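Local coordinates for protein klebicin C activity (Klebsiella pneumoniae, PDB 7NNA) that is a bacteriocin whose Tol-binding domain probably recognises the efflux channel TolC and uses it for import of the toxin into target cells, at residues A89-N93 and Q94-A98; A97-A100 and E101-G104. All coordinates share one frame; numbering follows the deposited sequence.

Contact 1 of 2, residues A89-N93 and Q94-A98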
loop_
_atom_site.group_PDB
_atom_site.type_symbol
_atom_site.label_atom_id
_atom_site.label_comp_id
_atom_site.label_asym_id
_atom_site.label_seq_id
_atom_site.Cartn_x
_atom_site.Cartn_y
_atom_site.Cartn_z
ATOM N N ALA A 89 55.295 -16.484 45.616
ATOM C CA ALA A 89 56.690 -16.905 45.571
ATOM C C ALA A 89 56.822 -18.404 45.884
ATOM O O ALA A 89 57.767 -19.037 45.414
ATOM C CB ALA A 89 57.500 -16.103 46.579
ATOM N N HIS A 90 55.905 -18.965 46.698
ATOM C CA HIS A 90 55.964 -20.376 47.072
ATOM C C HIS A 90 54.749 -21.193 46.578
ATOM O O HIS A 90 54.182 -21.977 47.335
ATOM C CB HIS A 90 56.143 -20.526 48.597
ATOM C CG HIS A 90 57.448 -19.998 49.104
ATOM N ND1 HIS A 90 58.654 -20.365 48.517
ATOM C CD2 HIS A 90 57.702 -19.177 50.150
ATOM C CE1 HIS A 90 59.596 -19.746 49.214
ATOM N NE2 HIS A 90 59.072 -19.022 50.208
ATOM N N GLN A 91 54.361 -21.020 45.314
ATOM C CA GLN A 91 53.248 -21.793 44.744
ATOM C C GLN A 91 53.672 -23.255 44.521
ATOM O O GLN A 91 54.743 -23.490 43.957
ATOM C CB GLN A 91 52.841 -21.199 43.407
ATOM C CG GLN A 91 52.310 -19.795 43.510
ATOM C CD GLN A 91 51.796 -19.350 42.167
ATOM O OE1 GLN A 91 51.026 -20.043 41.500
ATOM N NE2 GLN A 91 52.229 -18.188 41.744
ATOM N N ASN A 92 52.865 -24.228 44.983
ATOM C CA ASN A 92 53.198 -25.626 44.759
ATOM C C ASN A 92 52.553 -26.134 43.473
ATOM O O ASN A 92 51.669 -25.455 42.927
ATOM C CB ASN A 92 52.901 -26.489 46.024
ATOM C CG ASN A 92 51.491 -26.966 46.256
ATOM O OD1 ASN A 92 50.585 -26.805 45.450
ATOM N ND2 ASN A 92 51.289 -27.622 47.398
ATOM N N ASN A 93 52.968 -27.307 42.949
ATOM C CA ASN A 93 52.406 -27.763 41.652
ATOM C C ASN A 93 50.859 -27.910 41.616
ATOM O O ASN A 93 50.262 -27.569 40.604
ATOM C CB ASN A 93 53.063 -29.012 41.169
ATOM C CG ASN A 93 54.506 -28.814 40.788
ATOM O OD1 ASN A 93 54.967 -27.707 40.490
ATOM N ND2 ASN A 93 55.272 -29.890 40.799
ATOM N N GLN A 94 50.232 -28.381 42.712
ATOM C CA GLN A 94 48.771 -28.534 42.760
ATOM C C GLN A 94 48.041 -27.181 42.757
ATOM O O GLN A 94 47.028 -27.062 42.088
ATOM C CB GLN A 94 48.307 -29.457 43.936
ATOM C CG GLN A 94 48.034 -28.777 45.268
ATOM C CD GLN A 94 47.522 -29.711 46.338
ATOM O OE1 GLN A 94 46.328 -29.723 46.664
ATOM N NE2 GLN A 94 48.415 -30.486 46.935
ATOM N N GLN A 95 48.567 -26.158 43.444
ATOM C CA GLN A 95 47.904 -24.840 43.461
ATOM C C GLN A 95 48.067 -24.224 42.066
ATOM O O GLN A 95 47.130 -23.630 41.560
ATOM C CB GLN A 95 48.544 -23.884 44.469
ATOM C CG GLN A 95 48.448 -24.261 45.904
ATOM C CD GLN A 95 49.346 -23.248 46.578
ATOM O OE1 GLN A 95 50.567 -23.455 46.670
ATOM N NE2 GLN A 95 48.784 -22.082 46.946
HETATM N N MSE A 96 49.262 -24.363 41.435
HETATM C CA MSE A 96 49.449 -23.789 40.097
HETATM C C MSE A 96 48.539 -24.457 39.102
HETATM O O MSE A 96 48.021 -23.776 38.187
HETATM C CB MSE A 96 50.921 -23.963 39.659
HETATM C CG MSE A 96 51.833 -22.961 40.380
HETATM SE SE MSE A 96 53.643 -22.910 39.685
HETATM C CE MSE A 96 54.253 -24.522 40.428
ATOM N N ALA A 97 48.365 -25.800 39.223
ATOM C CA ALA A 97 47.460 -26.490 38.283
ATOM C C ALA A 97 46.030 -26.017 38.543
ATOM O O ALA A 97 45.298 -25.812 37.593
ATOM C CB ALA A 97 47.530 -27.994 38.480
ATOM N N ALA A 98 45.639 -25.810 39.812
ATOM C CA ALA A 98 44.275 -25.337 40.106
ATOM C C ALA A 98 44.014 -23.975 39.491
ATOM O O ALA A 98 42.925 -23.736 38.932
ATOM C CB ALA A 98 44.039 -25.298 41.624
#
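Asn-92 and Gln-95 hold each other by two reciprocal bonds. Gln-95 N donates to Asn-92 OD1 at 2.9 Å, with the donor nearly on the line of the side-chain C=O (174°), and Asn-92 N returns a bond to Gln-95 OE1 at 3.0 Å. That second bond is nearly straight at hydrogen, although its donor is tilted out of the acceptor's carbonyl plane. The pair meets the definition of a capping box, with Asn-92 as N-cap, and the two amide planes stand almost perpendicular, 85° apart. Asn-92 CG sits between its backbone N and carbonyl carbon (chi1 82°), which brings OD1 round to the first turn.

Backbone bonds continue the turn: Met-96 N reaches Asn-92 O at 3.0 Å and Ala-97 N reaches Asn-93 O at 2.9 Å. Selenomethionine Met-96 crosses Gln-91 at about a right angle, their nearest contact being Met-96 CG against Gln-91 OE1 at 3.2 Å, while Met-96 CE comes 3.3 Å from Asn-93 OD1. Gln-91 is itself steadied by a bond from NE2 to Leu-88 O, and its side chain also touches Val-85. The cap closes the loop that follows helix 14-79 and starts helix 93-197, at one far end of the elongated chain.

Contact 2 of 2, residues A97-A100 and E101-G104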
loop_
_atom_site.group_PDB
_atom_site.type_symbol
_atom_site.label_atom_id
_atom_site.label_comp_id
_atom_site.label_asym_id
_atom_site.label_seq_id
_atom_site.Cartn_x
_atom_site.Cartn_y
_atom_site.Cartn_z
ATOM N N ALA A 97 48.365 -25.800 39.223
ATOM C CA ALA A 97 47.460 -26.490 38.283
ATOM C C ALA A 97 46.030 -26.017 38.543
ATOM O O ALA A 97 45.298 -25.812 37.593
ATOM C CB ALA A 97 47.530 -27.994 38.480
ATOM N N ALA A 98 45.639 -25.810 39.812
ATOM C CA ALA A 98 44.275 -25.337 40.106
ATOM C C ALA A 98 44.014 -23.975 39.491
ATOM O O ALA A 98 42.925 -23.736 38.932
ATOM C CB ALA A 98 44.039 -25.298 41.624
HETATM N N MSE A 99 44.986 -23.064 39.608
HETATM C CA MSE A 99 44.784 -21.729 39.063
HETATM C C MSE A 99 44.793 -21.764 37.551
HETATM O O MSE A 99 43.901 -21.189 36.895
HETATM C CB MSE A 99 45.854 -20.743 39.586
HETATM C CG MSE A 99 45.594 -19.330 39.087
HETATM SE SE MSE A 99 43.876 -18.594 39.633
HETATM C CE MSE A 99 44.383 -18.048 41.328
ATOM N N ALA A 100 45.760 -22.497 36.967
ATOM C CA ALA A 100 45.859 -22.544 35.499
ATOM C C ALA A 100 44.562 -23.111 34.869
ATOM O O ALA A 100 44.049 -22.587 33.851
ATOM C CB ALA A 100 47.097 -23.371 35.079
ATOM N N GLU A 101 44.016 -24.190 35.494
ATOM C CA GLU A 101 42.769 -24.766 34.999
ATOM C C GLU A 101 41.575 -23.829 35.175
ATOM O O GLU A 101 40.702 -23.748 34.286
ATOM C CB GLU A 101 42.492 -26.097 35.733
ATOM C CG GLU A 101 43.434 -27.206 35.272
ATOM C CD GLU A 101 43.356 -28.493 36.082
ATOM O OE1 GLU A 101 42.349 -28.686 36.805
ATOM O OE2 GLU A 101 44.305 -29.308 35.990
ATOM N N PHE A 102 41.512 -23.089 36.301
ATOM C CA PHE A 102 40.431 -22.118 36.492
ATOM C C PHE A 102 40.524 -21.016 35.398
ATOM O O PHE A 102 39.496 -20.619 34.810
ATOM C CB PHE A 102 40.519 -21.464 37.916
ATOM C CG PHE A 102 39.597 -20.261 38.013
ATOM C CD1 PHE A 102 38.230 -20.430 38.201
ATOM C CD2 PHE A 102 40.097 -18.964 37.905
ATOM C CE1 PHE A 102 37.371 -19.319 38.220
ATOM C CE2 PHE A 102 39.242 -17.871 37.938
ATOM C CZ PHE A 102 37.881 -18.063 38.034
ATOM N N ILE A 103 41.754 -20.499 35.133
ATOM C CA ILE A 103 41.898 -19.436 34.132
ATOM C C ILE A 103 41.493 -19.944 32.761
ATOM O O ILE A 103 40.794 -19.235 32.036
ATOM C CB ILE A 103 43.367 -18.923 34.135
ATOM C CG1 ILE A 103 43.719 -18.288 35.487
ATOM C CG2 ILE A 103 43.601 -17.921 32.963
ATOM C CD1 ILE A 103 45.229 -17.752 35.513
ATOM N N GLY A 104 41.849 -21.192 32.436
ATOM C CA GLY A 104 41.495 -21.787 31.141
ATOM C C GLY A 104 39.986 -21.872 30.985
ATOM O O GLY A 104 39.450 -21.598 29.908
#
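A selenium atom beside an aromatic ring marks this turn: Met-99 SE lies 5.4 Å from the centroid of the Phe-102 ring, 67° off the ring normal, an oblique Met-aromatic contact. Its nearest ring atom is Phe-102 CD2, 4.2 Å from Met-99 SE. The two side chains run side by side and point the same way. In both, CG is anti to the backbone N (chi1 -176° in Met-99 and 168° in Phe-102), and bends at chi2 and chi3 then curl the end of the selenomethionine chain.

Ile-103 crosses the same chain obliquely, placing its CD1 3.9 Å from Met-99 CG. Met-99 therefore meets an aromatic neighbour three residues on and an aliphatic one four residues on. In the backbone that carries them, Ile-103 N bonds to Met-99 O at 2.9 Å, and Phe-102 N bonds to Ala-98 O at 3.1 Å. Glu-101 N likewise bonds to Ala-97 O at 2.9 Å, and the extended Glu-101 side chain passes that same carbonyl, its CG 3.3 Å from Ala-97 O.

The Phe-102 ring is buried against Asn-78 and Asn-79 at the end of helix 14-79 and against Thr-81, Arg-82 and Pro-83 of the loop, whereas Met-99 touches Val-85. Successive i to i+4 bonds, with Met-99 and Phe-102 set against the loop and, through Phe-102, helix 14-79, are characteristic of an alpha helix within a helical hairpin.

Overall arrangement
Both contacts belong to the beginning of helix 93-197 and share Ala-97 and Ala-98, their centres about 10 Å apart on the same side of the chain's centre. Contact 1 has no buried residue among those that touch, and its chemistry is mostly polar: side-chain amides bind the amide N-H groups where the helix starts. Contact 2 is also a surface contact overall, but it includes one buried residue, Phe-102, and replaces amide bonding with apolar and selenium-aromatic packing over regular backbone bonds. The change follows position: 89-98 includes loop and helix start, whereas 97-104 lies wholly in helix; both meet the loop, and in contact 2 Phe-102 also reaches helix 14-79.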